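Local coordinates for protein DOA1 (Saccharomyces cerevisiae, PDB 3ODT) that probably binds ubiquitin through its seven-bladed WD40 beta-propeller, a domain linked to regulating the turnover of F-box proteins, at residues D18-D23 against V35-T40; G39-W44 against V54-Q59; F61-C66 against G77-M82; P265-W270 against G283-L288. One frame throughout, in Å; residues are numbered along the deposited sequence.

Contact 1: D18-D23 against V35-T40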
# COMPACT_ATOMS: atom_id res chain seq x y z
N ASP A 18 8.66 -8.49 15.22
CA ASP A 18 8.69 -9.89 15.62
C ASP A 18 7.73 -10.80 14.83
O ASP A 18 7.66 -12.00 15.09
CB ASP A 18 8.37 -9.99 17.10
CG ASP A 18 9.38 -9.29 17.95
OD1 ASP A 18 10.60 -9.41 17.63
OD2 ASP A 18 8.96 -8.66 18.95
N GLN A 19 6.94 -10.20 13.93
CA GLN A 19 6.09 -10.97 13.02
C GLN A 19 6.03 -10.24 11.68
O GLN A 19 6.65 -9.20 11.51
CB GLN A 19 4.68 -11.15 13.61
CG GLN A 19 4.63 -11.93 14.91
CD GLN A 19 4.96 -13.39 14.75
OE1 GLN A 19 4.86 -13.95 13.66
NE2 GLN A 19 5.36 -14.04 15.86
N ASP A 20 5.27 -10.78 10.73
CA ASP A 20 5.35 -10.27 9.38
C ASP A 20 5.14 -8.77 9.35
O ASP A 20 4.26 -8.24 10.04
CB ASP A 20 4.27 -10.90 8.47
CG ASP A 20 4.51 -12.36 8.19
OD1 ASP A 20 5.22 -13.02 8.95
OD2 ASP A 20 3.99 -12.84 7.18
N VAL A 21 5.91 -8.10 8.48
CA VAL A 21 5.66 -6.69 8.17
C VAL A 21 4.62 -6.64 7.05
O VAL A 21 4.84 -7.12 5.94
CB VAL A 21 6.93 -5.97 7.75
CG1 VAL A 21 6.62 -4.52 7.42
CG2 VAL A 21 7.99 -6.08 8.84
N ARG A 22 3.47 -6.08 7.34
CA ARG A 22 2.35 -6.14 6.43
C ARG A 22 2.16 -4.91 5.56
O ARG A 22 1.52 -4.97 4.52
CB ARG A 22 1.07 -6.36 7.22
CG ARG A 22 0.99 -7.70 7.95
CD ARG A 22 0.88 -8.87 6.99
NE ARG A 22 -0.18 -8.64 6.01
CZ ARG A 22 -0.80 -9.56 5.30
NH1 ARG A 22 -0.51 -10.84 5.48
NH2 ARG A 22 -1.74 -9.20 4.42
N ASP A 23 2.72 -3.80 5.99
CA ASP A 23 2.60 -2.55 5.26
C ASP A 23 3.70 -1.58 5.68
O ASP A 23 4.10 -1.53 6.85
CB ASP A 23 1.21 -1.94 5.46
CG ASP A 23 0.75 -1.10 4.24
OD1 ASP A 23 1.44 -1.09 3.19
OD2 ASP A 23 -0.33 -0.49 4.32
N VAL A 35 4.14 -1.42 9.81
CA VAL A 35 3.24 -2.06 10.76
C VAL A 35 3.29 -3.55 10.55
O VAL A 35 3.68 -4.04 9.47
CB VAL A 35 1.80 -1.52 10.65
CG1 VAL A 35 1.73 0.01 10.87
CG2 VAL A 35 1.19 -1.90 9.32
N SER A 36 2.89 -4.30 11.56
CA SER A 36 3.18 -5.71 11.60
C SER A 36 2.10 -6.48 12.33
O SER A 36 1.37 -5.91 13.15
CB SER A 36 4.54 -5.89 12.32
OG SER A 36 4.80 -7.21 12.69
N ARG A 37 2.03 -7.78 12.08
CA ARG A 37 1.22 -8.66 12.90
C ARG A 37 1.67 -8.72 14.36
O ARG A 37 0.94 -9.24 15.21
CB ARG A 37 1.19 -10.03 12.28
CG ARG A 37 0.37 -10.08 11.00
CD ARG A 37 0.66 -11.38 10.27
NE ARG A 37 0.32 -12.57 11.03
CZ ARG A 37 -0.85 -13.20 10.96
NH1 ARG A 37 -1.82 -12.73 10.18
NH2 ARG A 37 -1.06 -14.30 11.68
N ASP A 38 2.85 -8.17 14.67
CA ASP A 38 3.29 -8.07 16.07
C ASP A 38 2.56 -6.97 16.85
O ASP A 38 2.76 -6.80 18.04
CB ASP A 38 4.83 -7.94 16.20
CG ASP A 38 5.38 -6.59 15.72
OD1 ASP A 38 4.60 -5.66 15.44
OD2 ASP A 38 6.64 -6.46 15.65
N GLY A 39 1.69 -6.23 16.16
CA GLY A 39 0.84 -5.25 16.79
C GLY A 39 1.48 -3.88 16.95
O GLY A 39 0.88 -3.00 17.56
N THR A 40 2.67 -3.70 16.39
CA THR A 40 3.39 -2.45 16.54
C THR A 40 3.44 -1.63 15.25
O THR A 40 3.35 -2.18 14.14
CB THR A 40 4.84 -2.64 17.06
OG1 THR A 40 5.66 -3.25 16.04
CG2 THR A 40 4.87 -3.46 18.33

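Contact 2: G39-W44 against V54-Q59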
# COMPACT_ATOMS: atom_id res chain seq x y z
N GLY A 39 1.69 -6.23 16.16
CA GLY A 39 0.84 -5.25 16.79
C GLY A 39 1.48 -3.88 16.95
O GLY A 39 0.88 -3.00 17.56
N THR A 40 2.67 -3.70 16.39
CA THR A 40 3.39 -2.45 16.54
C THR A 40 3.44 -1.63 15.25
O THR A 40 3.35 -2.18 14.14
CB THR A 40 4.84 -2.64 17.06
OG1 THR A 40 5.66 -3.25 16.04
CG2 THR A 40 4.87 -3.46 18.33
N VAL A 41 3.57 -0.32 15.45
CA VAL A 41 3.91 0.65 14.41
C VAL A 41 5.32 1.10 14.75
O VAL A 41 5.57 1.53 15.87
CB VAL A 41 3.03 1.89 14.48
CG1 VAL A 41 3.38 2.87 13.36
CG2 VAL A 41 1.55 1.50 14.42
N ARG A 42 6.23 1.00 13.80
CA ARG A 42 7.60 1.46 13.97
C ARG A 42 7.96 2.55 13.02
O ARG A 42 7.60 2.52 11.84
CB ARG A 42 8.56 0.28 13.83
CG ARG A 42 8.40 -0.67 14.96
CD ARG A 42 9.24 -1.88 14.81
NE ARG A 42 8.67 -2.94 15.63
CZ ARG A 42 9.22 -3.47 16.70
NH1 ARG A 42 10.39 -3.06 17.15
NH2 ARG A 42 8.57 -4.42 17.32
N LEU A 43 8.64 3.54 13.56
CA LEU A 43 9.19 4.67 12.82
C LEU A 43 10.69 4.48 12.78
O LEU A 43 11.36 4.33 13.83
CB LEU A 43 8.85 5.97 13.51
CG LEU A 43 9.43 7.21 12.85
CD1 LEU A 43 8.85 7.42 11.45
CD2 LEU A 43 9.14 8.41 13.72
N TRP A 44 11.23 4.47 11.57
CA TRP A 44 12.65 4.27 11.33
C TRP A 44 13.20 5.59 10.80
O TRP A 44 12.65 6.15 9.84
CB TRP A 44 12.86 3.14 10.31
CG TRP A 44 12.10 1.86 10.59
CD1 TRP A 44 10.82 1.57 10.22
CD2 TRP A 44 12.61 0.68 11.23
NE1 TRP A 44 10.48 0.31 10.63
CE2 TRP A 44 11.57 -0.27 11.23
CE3 TRP A 44 13.82 0.34 11.82
CZ2 TRP A 44 11.71 -1.51 11.81
CZ3 TRP A 44 13.96 -0.91 12.38
CH2 TRP A 44 12.91 -1.82 12.39
N VAL A 54 9.48 2.08 18.40
CA VAL A 54 8.08 1.72 18.43
C VAL A 54 7.28 2.94 18.86
O VAL A 54 7.48 3.46 19.96
CB VAL A 54 7.79 0.56 19.40
CG1 VAL A 54 6.31 0.29 19.48
CG2 VAL A 54 8.51 -0.69 18.94
N VAL A 55 6.37 3.38 18.00
CA VAL A 55 5.56 4.56 18.29
C VAL A 55 4.15 4.19 18.71
O VAL A 55 3.42 5.03 19.22
CB VAL A 55 5.54 5.56 17.11
CG1 VAL A 55 6.96 6.14 16.88
CG2 VAL A 55 5.01 4.92 15.86
N TYR A 56 3.80 2.92 18.53
CA TYR A 56 2.52 2.41 19.03
C TYR A 56 2.58 0.89 19.18
O TYR A 56 3.12 0.20 18.33
CB TYR A 56 1.35 2.77 18.07
CG TYR A 56 0.04 2.08 18.44
CD1 TYR A 56 -0.88 2.69 19.27
CD2 TYR A 56 -0.25 0.81 17.96
CE1 TYR A 56 -2.08 2.04 19.60
CE2 TYR A 56 -1.42 0.17 18.26
CZ TYR A 56 -2.34 0.78 19.07
OH TYR A 56 -3.50 0.09 19.38
N THR A 57 2.00 0.39 20.26
CA THR A 57 1.83 -1.04 20.48
C THR A 57 0.41 -1.34 20.89
O THR A 57 -0.17 -0.64 21.74
CB THR A 57 2.71 -1.58 21.61
OG1 THR A 57 4.06 -1.18 21.41
CG2 THR A 57 2.66 -3.09 21.62
N GLY A 58 -0.12 -2.42 20.31
CA GLY A 58 -1.40 -2.99 20.69
C GLY A 58 -1.37 -4.49 20.46
O GLY A 58 -0.36 -5.03 19.97
N GLN A 59 -2.42 -5.20 20.83
CA GLN A 59 -2.43 -6.65 20.64
C GLN A 59 -2.87 -7.07 19.25
O GLN A 59 -2.42 -8.11 18.73
CB GLN A 59 -3.27 -7.33 21.73
CG GLN A 59 -2.54 -7.38 23.08
CD GLN A 59 -1.08 -7.91 22.96
OE1 GLN A 59 -0.83 -8.95 22.35
NE2 GLN A 59 -0.11 -7.16 23.53

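Contact 3: F61-C66 against G77-M82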
# COMPACT_ATOMS: atom_id res chain seq x y z
N PHE A 61 -3.38 -7.50 15.23
CA PHE A 61 -2.55 -7.49 14.05
C PHE A 61 -2.78 -6.16 13.33
O PHE A 61 -3.94 -5.71 13.20
CB PHE A 61 -2.94 -8.62 13.10
CG PHE A 61 -2.77 -9.99 13.65
CD1 PHE A 61 -2.04 -10.23 14.81
CD2 PHE A 61 -3.36 -11.07 13.00
CE1 PHE A 61 -1.91 -11.52 15.30
CE2 PHE A 61 -3.22 -12.35 13.49
CZ PHE A 61 -2.49 -12.57 14.64
N LEU A 62 -1.71 -5.55 12.86
CA LEU A 62 -1.79 -4.35 12.04
C LEU A 62 -1.42 -4.74 10.61
O LEU A 62 -0.38 -5.39 10.36
CB LEU A 62 -0.89 -3.25 12.58
CG LEU A 62 -1.22 -2.74 13.98
CD1 LEU A 62 -0.25 -1.67 14.40
CD2 LEU A 62 -2.65 -2.21 13.98
N ASN A 63 -2.29 -4.35 9.68
CA ASN A 63 -2.23 -4.74 8.28
C ASN A 63 -2.08 -3.61 7.28
O ASN A 63 -1.74 -3.84 6.13
CB ASN A 63 -3.44 -5.58 7.93
CG ASN A 63 -3.41 -6.93 8.62
OD1 ASN A 63 -2.39 -7.62 8.59
ND2 ASN A 63 -4.52 -7.31 9.27
N SER A 64 -2.31 -2.38 7.73
CA SER A 64 -2.27 -1.23 6.85
C SER A 64 -1.72 0.00 7.58
O SER A 64 -1.91 0.18 8.80
CB SER A 64 -3.66 -0.98 6.28
OG SER A 64 -4.60 -0.78 7.31
N VAL A 65 -1.09 0.87 6.80
CA VAL A 65 -0.54 2.12 7.30
C VAL A 65 -0.54 3.13 6.16
O VAL A 65 -0.45 2.76 4.97
CB VAL A 65 0.93 1.93 7.82
CG1 VAL A 65 1.90 1.65 6.67
CG2 VAL A 65 1.41 3.10 8.68
N CYS A 66 -0.68 4.41 6.53
CA CYS A 66 -0.44 5.52 5.61
C CYS A 66 -0.00 6.72 6.44
O CYS A 66 0.06 6.65 7.67
CB CYS A 66 -1.66 5.83 4.74
SG CYS A 66 -3.06 6.55 5.62
N GLY A 77 -4.21 0.47 10.74
CA GLY A 77 -5.36 -0.34 11.06
C GLY A 77 -5.10 -1.81 10.82
O GLY A 77 -4.07 -2.21 10.26
N GLY A 78 -6.03 -2.61 11.30
CA GLY A 78 -5.91 -4.05 11.12
C GLY A 78 -7.10 -4.78 11.70
O GLY A 78 -8.26 -4.34 11.57
N LYS A 79 -6.79 -5.88 12.39
CA LYS A 79 -7.83 -6.85 12.74
C LYS A 79 -8.84 -6.29 13.73
O LYS A 79 -9.98 -6.76 13.78
CB LYS A 79 -7.22 -8.15 13.28
CG LYS A 79 -6.84 -9.14 12.16
CD LYS A 79 -8.09 -9.64 11.35
CE LYS A 79 -8.82 -10.79 12.02
NZ LYS A 79 -7.94 -12.01 12.09
N ASP A 80 -8.47 -5.32 14.55
CA ASP A 80 -9.44 -4.87 15.55
C ASP A 80 -10.50 -3.92 14.98
O ASP A 80 -11.37 -3.46 15.71
CB ASP A 80 -8.75 -4.36 16.82
CG ASP A 80 -8.32 -2.93 16.73
OD1 ASP A 80 -7.74 -2.42 17.71
OD2 ASP A 80 -8.57 -2.33 15.68
N THR A 81 -10.43 -3.63 13.68
CA THR A 81 -11.47 -2.88 12.97
C THR A 81 -11.37 -1.36 13.06
O THR A 81 -12.15 -0.64 12.43
CB THR A 81 -12.88 -3.32 13.42
OG1 THR A 81 -13.19 -2.70 14.67
CG2 THR A 81 -12.96 -4.83 13.56
N MSE A 82 -10.37 -0.88 13.79
CA MSE A 82 -10.17 0.54 14.01
C MSE A 82 -9.08 1.12 13.13
O MSE A 82 -8.17 0.42 12.70
CB MSE A 82 -9.75 0.77 15.48
CG MSE A 82 -10.59 0.03 16.52
SE MSE A 82 -12.44 0.63 16.44
CE MSE A 82 -13.41 -0.69 17.47

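Contact 4: P265-W270 against G283-L288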
# COMPACT_ATOMS: atom_id res chain seq x y z
N PRO A 265 14.72 -13.75 0.72
CA PRO A 265 14.57 -15.00 1.48
C PRO A 265 13.40 -14.90 2.46
O PRO A 265 13.56 -15.06 3.68
CB PRO A 265 15.92 -15.14 2.21
CG PRO A 265 16.34 -13.70 2.45
CD PRO A 265 15.84 -12.93 1.24
N ALA A 266 12.22 -14.65 1.92
CA ALA A 266 10.99 -14.56 2.69
C ALA A 266 9.88 -15.20 1.89
O ALA A 266 9.80 -15.00 0.68
CB ALA A 266 10.67 -13.10 2.95
N ILE A 267 9.00 -15.95 2.53
CA ILE A 267 7.99 -16.68 1.78
C ILE A 267 6.98 -15.75 1.10
O ILE A 267 6.41 -16.13 0.07
CB ILE A 267 7.24 -17.75 2.62
CG1 ILE A 267 6.48 -17.11 3.78
CG2 ILE A 267 8.21 -18.88 3.06
CD1 ILE A 267 5.68 -18.12 4.59
N SER A 268 6.76 -14.56 1.66
CA SER A 268 5.82 -13.57 1.10
C SER A 268 6.36 -12.17 1.21
O SER A 268 6.87 -11.78 2.28
CB SER A 268 4.51 -13.60 1.91
OG SER A 268 3.95 -14.89 1.98
N ILE A 269 6.23 -11.39 0.15
CA ILE A 269 6.58 -9.97 0.21
C ILE A 269 5.26 -9.17 0.19
O ILE A 269 4.54 -9.21 -0.79
CB ILE A 269 7.45 -9.52 -0.98
CG1 ILE A 269 8.52 -10.56 -1.31
CG2 ILE A 269 8.06 -8.12 -0.67
CD1 ILE A 269 9.41 -10.94 -0.14
N TRP A 270 4.92 -8.55 1.33
CA TRP A 270 3.59 -7.99 1.52
C TRP A 270 3.37 -6.59 0.97
O TRP A 270 2.25 -6.24 0.60
CB TRP A 270 3.22 -8.00 3.00
CG TRP A 270 3.13 -9.34 3.57
CD1 TRP A 270 3.94 -9.89 4.52
CD2 TRP A 270 2.18 -10.34 3.21
NE1 TRP A 270 3.54 -11.19 4.78
CE2 TRP A 270 2.47 -11.49 3.98
CE3 TRP A 270 1.13 -10.39 2.30
CZ2 TRP A 270 1.73 -12.66 3.88
CZ3 TRP A 270 0.38 -11.56 2.21
CH2 TRP A 270 0.71 -12.68 2.97
N GLY A 283 8.34 -4.48 2.86
CA GLY A 283 7.96 -5.22 4.05
C GLY A 283 7.67 -6.67 3.69
O GLY A 283 6.90 -6.96 2.79
N SER A 284 8.25 -7.60 4.45
CA SER A 284 8.17 -9.01 4.12
C SER A 284 7.90 -9.94 5.30
O SER A 284 7.90 -9.54 6.49
CB SER A 284 9.42 -9.44 3.34
OG SER A 284 10.59 -9.00 3.98
N SER A 285 7.66 -11.20 4.97
CA SER A 285 7.26 -12.18 5.96
C SER A 285 8.39 -12.65 6.89
O SER A 285 8.13 -13.36 7.86
CB SER A 285 6.68 -13.40 5.26
OG SER A 285 7.64 -13.98 4.40
N ASP A 286 9.63 -12.28 6.57
CA ASP A 286 10.75 -12.59 7.45
C ASP A 286 10.86 -11.56 8.57
O ASP A 286 11.83 -11.52 9.31
CB ASP A 286 12.06 -12.69 6.67
CG ASP A 286 12.36 -11.45 5.86
OD1 ASP A 286 11.56 -10.51 5.86
OD2 ASP A 286 13.41 -11.43 5.21
N ASN A 287 9.87 -10.67 8.64
CA ASN A 287 9.71 -9.67 9.70
C ASN A 287 10.64 -8.49 9.55
O ASN A 287 10.79 -7.68 10.46
CB ASN A 287 9.88 -10.28 11.10
CG ASN A 287 9.10 -11.59 11.28
OD1 ASN A 287 8.14 -11.92 10.55
ND2 ASN A 287 9.50 -12.34 12.28
N LEU A 288 11.24 -8.38 8.37
CA LEU A 288 12.14 -7.30 8.06
C LEU A 288 11.49 -6.22 7.18
O LEU A 288 10.64 -6.51 6.33
CB LEU A 288 13.37 -7.84 7.31
CG LEU A 288 14.27 -8.74 8.12
CD1 LEU A 288 15.32 -9.33 7.23
CD2 LEU A 288 14.86 -7.97 9.32

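Contact 1: D18-D23 against V35-T40
Chi1 of 70° folds the Asp-38 carboxylate between its own N and carbonyl carbon, facing Asp-18, while Ser-36 holds OG trans to its N, against the carbonyls of Gln-19 and Asp-20. Asp-38 OD2 accepts from Asp-18 N at 2.9 Å on its anti side, and also holds His-17 ND1 and a salt bridge to Arg-42. Thr-40 OG1, 2.7 Å from Asp-38 OD1, and Thr-40 N (an Asx turn) meet that oxygen from one face. Ser-36 OG, 2.9 Å from Asp-20 O, receives Asp-38 N in an almost straight bond (172°), an ST turn. These turns shape the bend from strand 31-36 into 40-46 of a WD40 blade. Strand 21-26 pairs with 31-36 at Val-21/Ser-36 and, past a beta bulge, Asp-23/Val-35, bonded by Arg-37 N to Asp-20 O, Arg-22 N to Val-35 O and Val-35 N to Asp-23 O; Asp-20 also binds calcium. Arg-22 and Arg-37 lie side by side, pointing the same way, CG to CG 3.9 Å, each in a cation-pi contact, with Trp-270 and Phe-61 respectively. Were Asp-38 an asparagine, Arg-42 would probably lose its charged mate. Despite Asp-18 OD2 lying 4.6 Å from Asp-38 OD2, these donors and the arginine probably keep the Asp-38 carboxylate ionised.

Contact 2: G39-W44 against V54-Q59
Val-41 is the bump on which two residues of the facing strand close. Its CG1 meets Val-55 CG2 at 3.6 Å, and its CG2 lies against Tyr-56 CB at 3.9 Å. The hollow between them comes from a classic beta bulge: Val-55 and Tyr-56 both face Val-41, whose O accepts a good bond from Val-55 N (2.9 Å) and a weak one from Tyr-56 N. Leu-43 CB fits beside the other branch of Val-55, CG1. On the face carrying Thr-40 and Arg-42, Val-54 spreads its methyls: CG1 lies by Thr-40 CB, and CG2 sits over one face of the Arg-42 guanidinium, off toward its rim, 3.5 Å from NH1. That plate is kept in place by Arg-42 NE bonding to Thr-40 OG1 (3.1 Å). At the open end of the hairpin, where Gly-58 N still bonds to Gly-39 O, a beta-carbon on Gly-39 would collide with Gly-58 O. This is the outer strand pair of a WD40 blade. Strand 31-36 lies next to 40-46 in the same sheet, and its Ser-34 OG bonds Trp-44 NE1, while strand 73-78 of the next blade packs Leu-74 and Phe-76 on Val-41, and Phe-76 also meets the Tyr-56 ring.

Contact 3: F61-C66 against G77-M82
Asn-63 and Ser-64 both face Gly-77 across an antiparallel pair, a classic beta bulge in which two successive N-H groups converge on one carbonyl oxygen. The pair, strands 62-68 and 73-78, forms the first hairpin of the next four-stranded blade of the WD40 propeller. Gly-77 O receives Asn-63 N at 2.8 Å in the plane of its carbonyl, and Ser-64 N at 3.1 Å with the donor tilted 28° from that plane. A third bond, Gly-77 N to Ser-64 O at 3.0 Å, completes the pair.

Side chains add less, because two glycines leave the facing strand bare. Leu-62 leads away from the partner strand, though its CD2 still passes 4.0 Å from Gly-77 O. Ser-64, with chi1 at 57°, holds OG between its own N and carbonyl carbon; that hydroxyl bonds to Val-107 O, just as Asn-63 ND2 bonds to Asn-106 OD1, so both polar ends tie the hairpin to the following blade. At the solvent end Phe-61 and Lys-79 run alongside each other in the same direction, CB to CG 4.0 Å, and the lysine chain bends repeatedly.

Beyond the pair the chain makes a type I turn from Gly-78 to Thr-81, overlapped by an Asx turn in which Asp-80 OD2 accepts from the N of Met-82, a selenomethionine here. Where the strand gives way to the turn, Phe-61 O takes Lys-79 N at 3.0 Å. Gly-78 CA lies 3.3 Å from Phe-61 O in a CA-H...O contact, a spot where any beta-carbon on Gly-78 would run into that same oxygen.

Contact 4: P265-W270 against G283-L288
Ser-285 pushes its hydroxyl into the bend at Ala-266 to Ser-268, the tight part of the contact: OG accepts from Ser-268 N at 2.9 Å, lies 3.0 Å from Ile-267 N and touches Ala-266 CB at 3.5 Å. Chi1 near 60° places OG there, over its own backbone. In return Ser-285 N bonds to Ser-268 O (2.9 Å), and two residues on Trp-270 N bonds to Gly-283 O in the carbonyl plane. Ser-268 CB rests on one face of the Trp-270 indole, near its rim, and the indole NE1 bonds to Asp-20. The hairpin belongs to the WD40 blade that closes the propeller: its outermost strand, 9-14, comes from the start of the chain, and Ser-285 and Asn-287 share a calcium ion with Asp-20. Toward Asp-286 the packing thins. Its CG still meets Ala-266 CB at 3.7 Å, and OD1 accepts from Ser-284 OG at 2.6 Å, but OD2 comes no nearer than 3.9 Å to Pro-265 O and turns to Arg-290 in a salt bridge. Shortening Asp-286 to alanine is likely to leave Arg-290 without this counter-charge and let the Ser-284 hydroxyl turn. On the solvent side Pro-265 and Ile-267 stand exposed, though Ile-267 CG1 passes 3.4 Å from Ser-285 OG.

How the contacts relate
From the N terminus, contact 1 closes the first hairpin, 11 residues lying between its segments. Contact 2 starts on Gly-39 and Thr-40, where contact 1 ends, and closes the second hairpin of the same sheet; contact 3 closes hairpin 62-68/73-78 in the next blade. The loops come in series, so none nests or crosses. Leu-62 CD1 packs on Val-41 CG2 and Leu-62 N meets Ser-36 O, joining the two blades. Contact 4, some 180 residues later, closes hairpin 269-274/280-284, yet lies about 10 Å from contact 1, centre to centre: Val-21 N meets Ser-284 O, and the calcium ion joins 18-23 to 283-288. Thus the last blade meets the first, closing the ring, while contacts 2 and 3 do not touch contact 4.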